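Local coordinates for 2-nitropropane dioxygenase (PDB 3BW2), which uses FMN and molecular oxygen to oxidise nitroalkanes, and probably detoxifies propionate 3-nitronate as a nitronate monooxygenase, at residues A[70-75]-A[109-114]; A[123-128]-A[147-152]; A[101-106]-A[298-303]; A[21-26]-A[39-44]. All blocks are in the same frame, centred on the assembly; numbering follows the deposited sequence.

Contact 1 (A[70-75]-A[109-114]); sequences FMPQPE and DGYDAK. With FMN (flavin mononucleotide), chain B.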
loop_
_atom_site.group_PDB
_atom_site.type_symbol
_atom_site.label_atom_id
_atom_site.label_comp_id
_atom_site.label_asym_id
_atom_site.label_seq_id
_atom_site.Cartn_x
_atom_site.Cartn_y
_atom_site.Cartn_z
ATOM N N PHE A 70 3.908 -11.920 21.592
ATOM C CA PHE A 70 4.265 -12.625 20.365
ATOM C C PHE A 70 3.879 -14.094 20.463
ATOM O O PHE A 70 4.046 -14.721 21.514
ATOM C CB PHE A 70 5.771 -12.543 20.098
ATOM C CG PHE A 70 6.284 -11.150 19.863
ATOM C CD1 PHE A 70 5.421 -10.111 19.527
ATOM C CD2 PHE A 70 7.654 -10.891 19.918
ATOM C CE1 PHE A 70 5.913 -8.836 19.245
ATOM C CE2 PHE A 70 8.156 -9.620 19.637
ATOM C CZ PHE A 70 7.283 -8.592 19.299
ATOM N N MET A 71 3.362 -14.637 19.365
ATOM C CA MET A 71 2.982 -16.040 19.319
ATOM C C MET A 71 4.252 -16.869 19.209
ATOM O O MET A 71 5.214 -16.459 18.551
ATOM C CB MET A 71 2.110 -16.330 18.094
ATOM C CG MET A 71 0.760 -15.645 18.088
ATOM S SD MET A 71 -0.234 -16.161 19.498
ATOM C CE MET A 71 -0.315 -17.923 19.230
ATOM N N PRO A 72 4.281 -18.041 19.865
ATOM C CA PRO A 72 5.475 -18.884 19.784
ATOM C C PRO A 72 5.690 -19.254 18.319
ATOM O O PRO A 72 4.728 -19.387 17.564
ATOM C CB PRO A 72 5.101 -20.097 20.634
ATOM C CG PRO A 72 4.189 -19.513 21.664
ATOM C CD PRO A 72 3.321 -18.578 20.844
ATOM N N GLN A 73 6.946 -19.411 17.915
ATOM C CA GLN A 73 7.245 -19.764 16.537
ATOM C C GLN A 73 7.847 -21.163 16.470
ATOM O O GLN A 73 8.708 -21.518 17.272
ATOM C CB GLN A 73 8.220 -18.752 15.924
ATOM C CG GLN A 73 7.719 -17.315 15.912
ATOM C CD GLN A 73 6.385 -17.158 15.201
ATOM O OE1 GLN A 73 5.342 -16.994 15.837
ATOM N NE2 GLN A 73 6.412 -17.216 13.876
ATOM N N PRO A 74 7.394 -21.980 15.510
ATOM C CA PRO A 74 7.916 -23.342 15.369
ATOM C C PRO A 74 9.345 -23.334 14.837
ATOM O O PRO A 74 9.748 -22.408 14.137
ATOM C CB PRO A 74 6.940 -23.977 14.388
ATOM C CG PRO A 74 6.613 -22.834 13.486
ATOM C CD PRO A 74 6.390 -21.696 14.469
ATOM N N GLU A 75 10.104 -24.369 15.179
ATOM C CA GLU A 75 11.487 -24.486 14.729
ATOM C C GLU A 75 11.513 -24.695 13.216
ATOM O O GLU A 75 10.552 -25.195 12.638
ATOM C CB GLU A 75 12.165 -25.659 15.443
ATOM C CG GLU A 75 13.625 -25.860 15.083
ATOM C CD GLU A 75 14.307 -26.880 15.977
ATOM O OE1 GLU A 75 15.495 -27.183 15.735
ATOM O OE2 GLU A 75 13.658 -27.376 16.924
ATOM N N ASP A 109 9.166 -17.099 23.482
ATOM C CA ASP A 109 9.178 -15.746 24.033
ATOM C C ASP A 109 8.372 -15.624 25.332
ATOM O O ASP A 109 7.694 -14.619 25.564
ATOM C CB ASP A 109 8.656 -14.748 22.988
ATOM C CG ASP A 109 9.008 -13.307 23.329
ATOM O OD1 ASP A 109 10.172 -13.057 23.700
ATOM O OD2 ASP A 109 8.134 -12.419 23.220
ATOM N N GLY A 110 8.450 -16.655 26.171
ATOM C CA GLY A 110 7.750 -16.654 27.448
ATOM C C GLY A 110 6.236 -16.657 27.371
ATOM O O GLY A 110 5.560 -16.287 28.328
ATOM N N TYR A 111 5.703 -17.084 26.233
ATOM C CA TYR A 111 4.260 -17.133 26.006
ATOM C C TYR A 111 3.439 -17.701 27.173
ATOM O O TYR A 111 2.517 -17.049 27.668
ATOM C CB TYR A 111 3.985 -17.960 24.755
ATOM C CG TYR A 111 2.558 -17.920 24.275
ATOM C CD1 TYR A 111 2.005 -16.743 23.773
ATOM C CD2 TYR A 111 1.771 -19.075 24.271
ATOM C CE1 TYR A 111 0.706 -16.716 23.268
ATOM C CE2 TYR A 111 0.472 -19.060 23.770
ATOM C CZ TYR A 111 -0.053 -17.880 23.267
ATOM O OH TYR A 111 -1.328 -17.865 22.739
ATOM N N ASP A 112 3.768 -18.915 27.604
ATOM C CA ASP A 112 3.032 -19.556 28.694
ATOM C C ASP A 112 3.067 -18.765 29.994
ATOM O O ASP A 112 2.038 -18.587 30.643
ATOM C CB ASP A 112 3.560 -20.975 28.951
ATOM C CG ASP A 112 3.292 -21.918 27.788
ATOM O OD1 ASP A 112 2.423 -21.601 26.954
ATOM O OD2 ASP A 112 3.941 -22.982 27.714
ATOM N N ALA A 113 4.249 -18.292 30.373
ATOM C CA ALA A 113 4.400 -17.524 31.604
ATOM C C ALA A 113 3.698 -16.171 31.506
ATOM O O ALA A 113 3.125 -15.679 32.486
ATOM C CB ALA A 113 5.878 -17.327 31.915
ATOM N N LYS A 114 3.736 -15.565 30.323
ATOM C CA LYS A 114 3.087 -14.273 30.136
ATOM C C LYS A 114 1.571 -14.418 30.219
ATOM O O LYS A 114 0.898 -13.579 30.815
ATOM C CB LYS A 114 3.519 -13.658 28.800
ATOM C CG LYS A 114 4.981 -13.217 28.817
ATOM C CD LYS A 114 5.483 -12.746 27.456
ATOM C CE LYS A 114 6.947 -12.329 27.550
ATOM N NZ LYS A 114 7.563 -12.077 26.216
HETATM N N1 FMN B . 3.525 -4.680 16.547
HETATM C C2 FMN B . 3.304 -5.660 17.530
HETATM O O2 FMN B . 2.252 -6.294 17.541
HETATM N N3 FMN B . 4.259 -5.917 18.500
HETATM C C4 FMN B . 5.463 -5.233 18.564
HETATM O O4 FMN B . 6.287 -5.496 19.459
HETATM C C4A FMN B . 5.702 -4.227 17.588
HETATM N N5 FMN B . 6.879 -3.482 17.608
HETATM C C5A FMN B . 7.122 -2.468 16.678
HETATM C C6 FMN B . 8.326 -1.721 16.755
HETATM C C7 FMN B . 8.632 -0.659 15.834
HETATM C C7M FMN B . 9.448 0.492 16.469
HETATM C C8 FMN B . 7.608 -0.384 14.854
HETATM C C8M FMN B . 7.359 1.011 14.280
HETATM C C9 FMN B . 6.400 -1.145 14.747
HETATM C C9A FMN B . 6.149 -2.190 15.667
HETATM N N10 FMN B . 4.955 -2.959 15.620
HETATM C C10 FMN B . 4.715 -3.966 16.579
HETATM C "C1'" FMN B . 3.983 -2.819 14.445
HETATM C "C2'" FMN B . 2.815 -1.914 14.913
HETATM O "O2'" FMN B . 1.879 -2.709 15.625
HETATM C "C3'" FMN B . 2.035 -1.267 13.717
HETATM O "O3'" FMN B . 1.574 -2.348 12.907
HETATM C "C4'" FMN B . 2.878 -0.327 12.840
HETATM O "O4'" FMN B . 3.608 0.540 13.708
HETATM C "C5'" FMN B . 1.967 0.514 11.896
HETATM O "O5'" FMN B . 2.737 1.418 11.055
HETATM P P FMN B . 3.217 2.940 11.412
HETATM O O1P FMN B . 1.951 3.081 12.188
HETATM O O2P FMN B . 3.280 3.019 9.898
HETATM O O3P FMN B . 4.372 2.260 12.124
HETATM O O HOH W 1 4.912 -14.544 23.958
HETATM O O HOH W 2 5.648 -12.064 23.827
#
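Pro72 lies on the ring of Tyr111 in a CH-pi contact, while Met71 just before it brings its sulfur to the same ring, a Met-aromatic contact. Both belong to the loop that leaves strand 65-70 of the TIM barrel. The evidence for a face approach is that Pro72 CD stands 3.6 Å from the centroid of the Tyr111 ring, 14° off the normal. Met71 SD comes obliquely, 3.9 Å from Tyr111 CE1; bends at chi2 and chi3 lay the methionine alongside the tyrosine and put its CE 3.7 Å from Tyr111 OH. With an alanine in place of Tyr111, Pro72 and Met71 would probably lose their shared aromatic surface, opening a gap between the loop and the start of helix 111-120. Polar linkage across the contact runs through water: one molecule accepts from Phe70 N at 2.8 Å and donates to Asp109 OD2 at 2.6 Å. That oxygen also accepts from Tyr44 N and forms a salt bridge with Lys114 NZ, so this one oxygen has three partners: water, amide and ammonium. Phe70 meets the flavin at its ring edge, with Phe70 CZ 3.3 Å from FMN O4.

Contact 2 (A[123-128]-A[147-152]); sequences VPVVSF and LTLVTA
Phe128 and Val150 form one of four parallel bridges between strands 125-129 and 147-152, a neighbouring pair of the TIM barrel joined through helix 135-143 as a beta-alpha-beta unit. The segment axes approach to 4.6 Å, at 22° to each other. Leu147 O accepts from Val126 N at 3.0 Å, Val126 O from Leu149 N, and Leu149 O from Phe128 N, the most bent of the three at 140°. Along the Phe128 side chain, CB passes 4.2 Å from Leu149 O. With CG anti to the carbonyl carbon (chi1 -62°), CD2 lies 3.6 Å from Leu149 O, near the ring plane, and 4.1 Å from Val150 CG2. On the ring's other side, CD1 packs on Met71 SD and CE1 on Tyr111 CE1. The tip, CZ, reaches back along its own strand to Val126 CG1 at 3.8 Å. Val126 and Thr148 share the face of Phe128 and Val150; Val125, Ser127, Leu147 and Leu149 lie on the other, where Val125 CG1 meets Leu149 CD1 at 3.7 Å and Ser127 OG is hydrogen-bonded to ND2 of FMN-binding Asn68. Strands 65-70 and 168-172 flank the pair, and helix 135-143 packs on Phe128 and Thr148 through Val137, Ile138 and Leu141.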
loop_
_atom_site.group_PDB
_atom_site.type_symbol
_atom_site.label_atom_id
_atom_site.label_comp_id
_atom_site.label_asym_id
_atom_site.label_seq_id
_atom_site.Cartn_x
_atom_site.Cartn_y
_atom_site.Cartn_z
ATOM N N VAL A 123 -5.597 -7.482 32.297
ATOM C CA VAL A 123 -5.401 -6.117 31.826
ATOM C C VAL A 123 -6.581 -5.853 30.892
ATOM O O VAL A 123 -7.241 -6.788 30.433
ATOM C CB VAL A 123 -4.064 -5.952 31.069
ATOM C CG1 VAL A 123 -2.903 -6.302 32.000
ATOM C CG2 VAL A 123 -4.048 -6.818 29.821
ATOM N N PRO A 124 -6.868 -4.580 30.596
ATOM C CA PRO A 124 -7.993 -4.249 29.718
ATOM C C PRO A 124 -7.963 -4.833 28.305
ATOM O O PRO A 124 -8.976 -5.333 27.812
ATOM C CB PRO A 124 -7.980 -2.721 29.705
ATOM C CG PRO A 124 -7.410 -2.381 31.045
ATOM C CD PRO A 124 -6.262 -3.356 31.148
ATOM N N VAL A 125 -6.806 -4.765 27.655
ATOM C CA VAL A 125 -6.670 -5.248 26.286
ATOM C C VAL A 125 -5.370 -6.011 26.066
ATOM O O VAL A 125 -4.321 -5.629 26.584
ATOM C CB VAL A 125 -6.691 -4.063 25.284
ATOM C CG1 VAL A 125 -6.603 -4.580 23.846
ATOM C CG2 VAL A 125 -7.950 -3.223 25.488
ATOM N N VAL A 126 -5.449 -7.096 25.301
ATOM C CA VAL A 126 -4.272 -7.893 24.965
ATOM C C VAL A 126 -4.312 -8.142 23.464
ATOM O O VAL A 126 -5.354 -8.511 22.921
ATOM C CB VAL A 126 -4.260 -9.259 25.693
ATOM C CG1 VAL A 126 -3.131 -10.135 25.146
ATOM C CG2 VAL A 126 -4.058 -9.052 27.185
ATOM N N SER A 127 -3.190 -7.917 22.788
ATOM C CA SER A 127 -3.129 -8.151 21.349
ATOM C C SER A 127 -2.038 -9.178 21.075
ATOM O O SER A 127 -1.112 -9.336 21.868
ATOM C CB SER A 127 -2.853 -6.849 20.583
ATOM O OG SER A 127 -1.567 -6.332 20.875
ATOM N N PHE A 128 -2.158 -9.883 19.958
ATOM C CA PHE A 128 -1.193 -10.914 19.594
ATOM C C PHE A 128 -0.593 -10.629 18.229
ATOM O O PHE A 128 -1.276 -10.127 17.340
ATOM C CB PHE A 128 -1.880 -12.284 19.571
ATOM C CG PHE A 128 -2.444 -12.705 20.900
ATOM C CD1 PHE A 128 -1.701 -13.500 21.763
ATOM C CD2 PHE A 128 -3.713 -12.294 21.294
ATOM C CE1 PHE A 128 -2.215 -13.883 23.007
ATOM C CE2 PHE A 128 -4.236 -12.670 22.528
ATOM C CZ PHE A 128 -3.483 -13.467 23.387
ATOM N N LEU A 147 -10.259 -7.716 26.553
ATOM C CA LEU A 147 -10.632 -7.687 25.140
ATOM C C LEU A 147 -9.416 -8.178 24.362
ATOM O O LEU A 147 -8.276 -7.864 24.714
ATOM C CB LEU A 147 -11.009 -6.266 24.704
ATOM C CG LEU A 147 -12.276 -5.714 25.368
ATOM C CD1 LEU A 147 -12.540 -4.295 24.881
ATOM C CD2 LEU A 147 -13.461 -6.618 25.047
ATOM N N THR A 148 -9.653 -8.952 23.309
ATOM C CA THR A 148 -8.558 -9.510 22.533
ATOM C C THR A 148 -8.482 -9.009 21.096
ATOM O O THR A 148 -9.491 -8.939 20.391
ATOM C CB THR A 148 -8.638 -11.049 22.514
ATOM O OG1 THR A 148 -9.908 -11.456 21.991
ATOM C CG2 THR A 148 -8.476 -11.607 23.920
ATOM N N LEU A 149 -7.267 -8.661 20.680
ATOM C CA LEU A 149 -7.003 -8.181 19.328
ATOM C C LEU A 149 -5.916 -9.041 18.698
ATOM O O LEU A 149 -5.026 -9.529 19.393
ATOM C CB LEU A 149 -6.531 -6.728 19.353
ATOM C CG LEU A 149 -7.554 -5.604 19.534
ATOM C CD1 LEU A 149 -8.374 -5.807 20.787
ATOM C CD2 LEU A 149 -6.806 -4.287 19.595
ATOM N N VAL A 150 -5.997 -9.226 17.382
ATOM C CA VAL A 150 -5.013 -10.011 16.645
ATOM C C VAL A 150 -4.759 -9.376 15.281
ATOM O O VAL A 150 -5.695 -8.959 14.595
ATOM C CB VAL A 150 -5.493 -11.463 16.410
ATOM C CG1 VAL A 150 -4.420 -12.244 15.663
ATOM C CG2 VAL A 150 -5.816 -12.140 17.741
ATOM N N THR A 151 -3.494 -9.301 14.880
ATOM C CA THR A 151 -3.160 -8.723 13.580
ATOM C C THR A 151 -3.374 -9.713 12.432
ATOM O O THR A 151 -3.137 -10.917 12.575
ATOM C CB THR A 151 -1.684 -8.250 13.536
ATOM O OG1 THR A 151 -1.531 -7.087 14.356
ATOM C CG2 THR A 151 -1.259 -7.919 12.097
ATOM N N ALA A 152 -3.823 -9.187 11.296
ATOM C CA ALA A 152 -4.039 -9.969 10.084
ATOM C C ALA A 152 -3.550 -9.090 8.938
ATOM O O ALA A 152 -3.709 -7.873 8.988
ATOM C CB ALA A 152 -5.521 -10.287 9.907
#

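Contact 3 (A[101-106]-A[298-303]); sequences GDPDGG and HHLTSP
An Asx turn shapes the loop that wraps the ring of His299 on helix 296-311, a surface contact away from the flavin: the His299 side chain is about 14 Å from FMN. Within the turn, Asp102 OD1 accepts from Asp104 N at 2.7 Å. The chain then passes around the imidazole, which His299 CG, anti to the carbonyl carbon (chi1 -63°), carries out to the loop. Gly105 CA lies over one ring face, 4.1 Å from the centroid of the His299 ring, and Pro103 O is at the edge, 3.5 Å from His299 CD2. His299 NE2 donates to Gly106 O at 2.8 Å, with 160° at the hydrogen; the nitrogen lies in the carbonyl plane of Gly106, on a lone pair, and Gly106 O is 6° out of the imidazole plane. A phenylalanine in place of His299 would probably leave Gly106 O without this donor and the loop end freer to shift. One residue on in the helix, Leu300 O accepts from Gly101 N of the loop at 3.0 Å. At the helix kink, Pro303 CG lies 3.5 Å from Gly101 N. Gly101 CA approaches His299 O at 3.3 Å, and a side chain on Gly101 would clash with that oxygen. Leu300 continues inward to Tyr85 and Ala86 of helix 81-88, and Pro103 touches Val82 of the same helix, so the loop lies against both helices 81-88 and 296-311.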
loop_
_atom_site.group_PDB
_atom_site.type_symbol
_atom_site.label_atom_id
_atom_site.label_comp_id
_atom_site.label_asym_id
_atom_site.label_seq_id
_atom_site.Cartn_x
_atom_site.Cartn_y
_atom_site.Cartn_z
ATOM N N GLY A 101 24.825 -13.567 18.310
ATOM C CA GLY A 101 24.052 -14.248 19.335
ATOM C C GLY A 101 23.753 -15.685 18.950
ATOM O O GLY A 101 23.947 -16.077 17.799
ATOM N N ASP A 102 23.285 -16.477 19.909
ATOM C CA ASP A 102 22.951 -17.873 19.642
ATOM C C ASP A 102 21.634 -17.897 18.871
ATOM O O ASP A 102 20.614 -17.428 19.370
ATOM C CB ASP A 102 22.782 -18.640 20.955
ATOM C CG ASP A 102 22.639 -20.135 20.743
ATOM O OD1 ASP A 102 22.054 -20.547 19.720
ATOM O OD2 ASP A 102 23.104 -20.904 21.610
ATOM N N PRO A 103 21.637 -18.449 17.648
ATOM C CA PRO A 103 20.412 -18.508 16.845
ATOM C C PRO A 103 19.306 -19.321 17.501
ATOM O O PRO A 103 18.127 -19.131 17.206
ATOM C CB PRO A 103 20.890 -19.130 15.536
ATOM C CG PRO A 103 22.009 -20.020 15.982
ATOM C CD PRO A 103 22.745 -19.137 16.962
ATOM N N ASP A 104 19.693 -20.226 18.393
ATOM C CA ASP A 104 18.726 -21.067 19.086
ATOM C C ASP A 104 18.547 -20.583 20.518
ATOM O O ASP A 104 18.874 -21.292 21.465
ATOM C CB ASP A 104 19.200 -22.523 19.079
ATOM C CG ASP A 104 19.415 -23.058 17.671
ATOM O OD1 ASP A 104 18.474 -22.978 16.852
ATOM O OD2 ASP A 104 20.526 -23.560 17.385
ATOM N N GLY A 105 18.017 -19.371 20.666
ATOM C CA GLY A 105 17.818 -18.809 21.989
ATOM C C GLY A 105 16.380 -18.508 22.379
ATOM O O GLY A 105 16.098 -17.441 22.929
ATOM N N GLY A 106 15.468 -19.438 22.100
ATOM C CA GLY A 106 14.074 -19.237 22.462
ATOM C C GLY A 106 13.140 -18.886 21.319
ATOM O O GLY A 106 13.398 -17.950 20.562
ATOM N N HIS A 298 16.994 -12.978 14.444
ATOM C CA HIS A 298 16.875 -11.925 15.444
ATOM C C HIS A 298 17.889 -12.129 16.572
ATOM O O HIS A 298 18.551 -11.179 16.998
ATOM C CB HIS A 298 15.458 -11.891 16.024
ATOM C CG HIS A 298 15.331 -11.023 17.235
ATOM N ND1 HIS A 298 15.514 -11.500 18.515
ATOM C CD2 HIS A 298 15.093 -9.696 17.359
ATOM C CE1 HIS A 298 15.395 -10.505 19.375
ATOM N NE2 HIS A 298 15.139 -9.399 18.699
ATOM N N HIS A 299 18.008 -13.363 17.057
ATOM C CA HIS A 299 18.960 -13.667 18.127
ATOM C C HIS A 299 20.377 -13.448 17.616
ATOM O O HIS A 299 21.242 -12.913 18.313
ATOM C CB HIS A 299 18.841 -15.127 18.574
ATOM C CG HIS A 299 17.516 -15.479 19.174
ATOM N ND1 HIS A 299 16.929 -14.733 20.173
ATOM C CD2 HIS A 299 16.683 -16.519 18.939
ATOM C CE1 HIS A 299 15.790 -15.301 20.529
ATOM N NE2 HIS A 299 15.618 -16.386 19.796
ATOM N N LEU A 300 20.600 -13.878 16.382
ATOM C CA LEU A 300 21.898 -13.770 15.740
ATOM C C LEU A 300 22.429 -12.334 15.670
ATOM O O LEU A 300 23.593 -12.080 15.990
ATOM C CB LEU A 300 21.800 -14.353 14.330
ATOM C CG LEU A 300 23.077 -14.744 13.590
ATOM C CD1 LEU A 300 23.753 -15.908 14.308
ATOM C CD2 LEU A 300 22.726 -15.135 12.157
ATOM N N THR A 301 21.572 -11.399 15.272
ATOM C CA THR A 301 21.975 -9.998 15.114
ATOM C C THR A 301 21.796 -9.089 16.324
ATOM O O THR A 301 22.339 -7.982 16.351
ATOM C CB THR A 301 21.211 -9.332 13.955
ATOM O OG1 THR A 301 19.835 -9.178 14.322
ATOM C CG2 THR A 301 21.304 -10.179 12.692
ATOM N N SER A 302 21.034 -9.542 17.314
ATOM C CA SER A 302 20.778 -8.727 18.496
ATOM C C SER A 302 22.028 -8.044 19.052
ATOM O O SER A 302 22.007 -6.847 19.333
ATOM C CB SER A 302 20.114 -9.563 19.588
ATOM O OG SER A 302 19.786 -8.735 20.686
ATOM N N PRO A 303 23.131 -8.799 19.227
ATOM C CA PRO A 303 24.371 -8.218 19.752
ATOM C C PRO A 303 24.923 -7.139 18.820
ATOM O O PRO A 303 25.468 -6.136 19.272
ATOM C CB PRO A 303 25.306 -9.422 19.846
ATOM C CG PRO A 303 24.367 -10.563 20.078
ATOM C CD PRO A 303 23.261 -10.262 19.101
#

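Contact 4 (A[21-26]-A[39-44]); sequences GVSVPQ and FLAAGY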
loop_
_atom_site.group_PDB
_atom_site.type_symbol
_atom_site.label_atom_id
_atom_site.label_comp_id
_atom_site.label_asym_id
_atom_site.label_seq_id
_atom_site.Cartn_x
_atom_site.Cartn_y
_atom_site.Cartn_z
ATOM N N GLY A 21 12.216 -1.635 23.740
ATOM C CA GLY A 21 12.318 -0.498 24.637
ATOM C C GLY A 21 11.691 0.788 24.134
ATOM O O GLY A 21 11.926 1.856 24.697
ATOM N N VAL A 22 10.894 0.701 23.078
ATOM C CA VAL A 22 10.256 1.892 22.535
ATOM C C VAL A 22 9.023 2.315 23.334
ATOM O O VAL A 22 8.965 3.427 23.863
ATOM C CB VAL A 22 9.859 1.680 21.058
ATOM C CG1 VAL A 22 9.032 2.860 20.556
ATOM C CG2 VAL A 22 11.117 1.516 20.211
ATOM N N SER A 23 8.039 1.428 23.431
ATOM C CA SER A 23 6.816 1.756 24.154
ATOM C C SER A 23 6.865 1.454 25.649
ATOM O O SER A 23 6.279 0.483 26.126
ATOM C CB SER A 23 5.616 1.051 23.504
ATOM O OG SER A 23 5.892 -0.309 23.266
ATOM N N VAL A 24 7.556 2.314 26.386
ATOM C CA VAL A 24 7.692 2.179 27.831
ATOM C C VAL A 24 6.434 2.702 28.534
ATOM O O VAL A 24 5.608 3.376 27.918
ATOM C CB VAL A 24 8.930 2.956 28.322
ATOM C CG1 VAL A 24 10.191 2.319 27.754
ATOM C CG2 VAL A 24 8.842 4.422 27.881
ATOM N N PRO A 25 6.267 2.389 29.834
ATOM C CA PRO A 25 5.090 2.850 30.578
ATOM C C PRO A 25 4.762 4.330 30.388
ATOM O O PRO A 25 3.603 4.692 30.218
ATOM C CB PRO A 25 5.448 2.515 32.026
ATOM C CG PRO A 25 6.227 1.242 31.876
ATOM C CD PRO A 25 7.136 1.559 30.691
ATOM N N GLN A 26 5.777 5.188 30.421
ATOM C CA GLN A 26 5.537 6.616 30.258
ATOM C C GLN A 26 4.855 6.962 28.940
ATOM O O GLN A 26 4.080 7.910 28.873
ATOM C CB GLN A 26 6.842 7.400 30.378
ATOM C CG GLN A 26 7.294 7.611 31.807
ATOM C CD GLN A 26 8.433 8.612 31.916
ATOM O OE1 GLN A 26 8.908 8.911 33.018
ATOM N NE2 GLN A 26 8.875 9.138 30.773
ATOM N N PHE A 39 -0.232 1.296 24.799
ATOM C CA PHE A 39 0.132 -0.114 24.714
ATOM C C PHE A 39 1.527 -0.414 25.240
ATOM O O PHE A 39 2.459 0.380 25.071
ATOM C CB PHE A 39 0.077 -0.589 23.258
ATOM C CG PHE A 39 -1.017 -1.577 22.978
ATOM C CD1 PHE A 39 -2.212 -1.166 22.402
ATOM C CD2 PHE A 39 -0.851 -2.921 23.284
ATOM C CE1 PHE A 39 -3.229 -2.080 22.132
ATOM C CE2 PHE A 39 -1.861 -3.842 23.019
ATOM C CZ PHE A 39 -3.052 -3.418 22.442
ATOM N N LEU A 40 1.661 -1.574 25.872
ATOM C CA LEU A 40 2.947 -2.038 26.370
ATOM C C LEU A 40 3.332 -3.180 25.436
ATOM O O LEU A 40 2.460 -3.880 24.909
ATOM C CB LEU A 40 2.830 -2.571 27.804
ATOM C CG LEU A 40 2.637 -1.566 28.939
ATOM C CD1 LEU A 40 2.485 -2.321 30.260
ATOM C CD2 LEU A 40 3.831 -0.621 28.999
ATOM N N ALA A 41 4.627 -3.364 25.223
ATOM C CA ALA A 41 5.110 -4.427 24.352
ATOM C C ALA A 41 5.793 -5.484 25.205
ATOM O O ALA A 41 6.777 -5.191 25.875
ATOM C CB ALA A 41 6.096 -3.861 23.334
ATOM N N ALA A 42 5.274 -6.709 25.183
ATOM C CA ALA A 42 5.877 -7.786 25.966
ATOM C C ALA A 42 6.877 -8.574 25.112
ATOM O O ALA A 42 7.577 -9.463 25.606
ATOM C CB ALA A 42 4.784 -8.713 26.511
ATOM N N GLY A 43 6.935 -8.239 23.825
ATOM C CA GLY A 43 7.845 -8.916 22.918
ATOM C C GLY A 43 9.297 -8.831 23.354
ATOM O O GLY A 43 9.810 -7.750 23.640
ATOM N N TYR A 44 9.948 -9.988 23.406
ATOM C CA TYR A 44 11.348 -10.114 23.801
ATOM C C TYR A 44 11.632 -9.910 25.291
ATOM O O TYR A 44 12.782 -10.014 25.714
ATOM C CB TYR A 44 12.227 -9.172 22.962
ATOM C CG TYR A 44 12.039 -9.355 21.468
ATOM C CD1 TYR A 44 12.099 -10.625 20.891
ATOM C CD2 TYR A 44 11.779 -8.268 20.638
ATOM C CE1 TYR A 44 11.901 -10.808 19.527
ATOM C CE2 TYR A 44 11.579 -8.438 19.261
ATOM C CZ TYR A 44 11.640 -9.712 18.716
ATOM O OH TYR A 44 11.438 -9.897 17.364
HETATM O O HOH W 3 6.501 -1.877 26.694
#
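Apolar contact is led by Leu40, whose CD2 reaches Pro25 CG at 4.2 Å; the two side chains cross at about a right angle. With CG anti to the carbonyl carbon (chi1 -73°), the same methyl also lies 3.9 Å from Ser23 O. Mixed contacts come from Ser23: its CB lies 3.6 Å from Phe39 O, and its OG lies 3.6 Å from the methyl CB of Ala41. That hydroxyl, held between backbone N and carbonyl carbon (chi1 48°), is hydrogen-bonded elsewhere, with Met18 O. Water supplies the polar link between the segments. One molecule accepts from Ala41 N at 2.8 Å; its separation from Ser23 O is too short to be taken at face value. In the backbone, Ser23 is the centre of an inverse gamma turn, with a weak bond from Val24 N to Val22 O at 3.1 Å; Val24 then takes the N-cap position of the helix. Strands 13-15 and 38-41, joined by helix 25-33, are parallel members of the barrel sheet, and Phe39 touches Val14 and Gln15: this is the first beta-alpha-beta unit of a TIM barrel, its second strand ending beside the flavin, with the Ala41 side chain about 4 Å from FMN.

In the fold
Contacts 1, 2 and 4 touch one another, their centres 14 to 17 Å apart, while the centre of contact 3 lies 15 to 27 Å from theirs. Contact 4 joins contact 1 directly: Lys114 NZ is 2.7 Å from Ala42 O, a probable hydrogen bond, and Phe70 CE2 is 3.4 Å from Gly43 CA. Contacts 2 and 4 share the parallel sheet and meet where Ser127 OG lies 3.3 Å from Phe39 CE2. Met71 SD packs on Phe128 CD1 at 3.8 Å, linking contacts 1 and 2. Contact 3 reaches contact 4 through the stacked rings of His298 and Tyr44, but its nearest atoms stay about 16 Å from those of contact 2. Phe70 and Ala41, the latter's side chain about 4 Å from FMN, bring contacts 1 and 4 to the flavin.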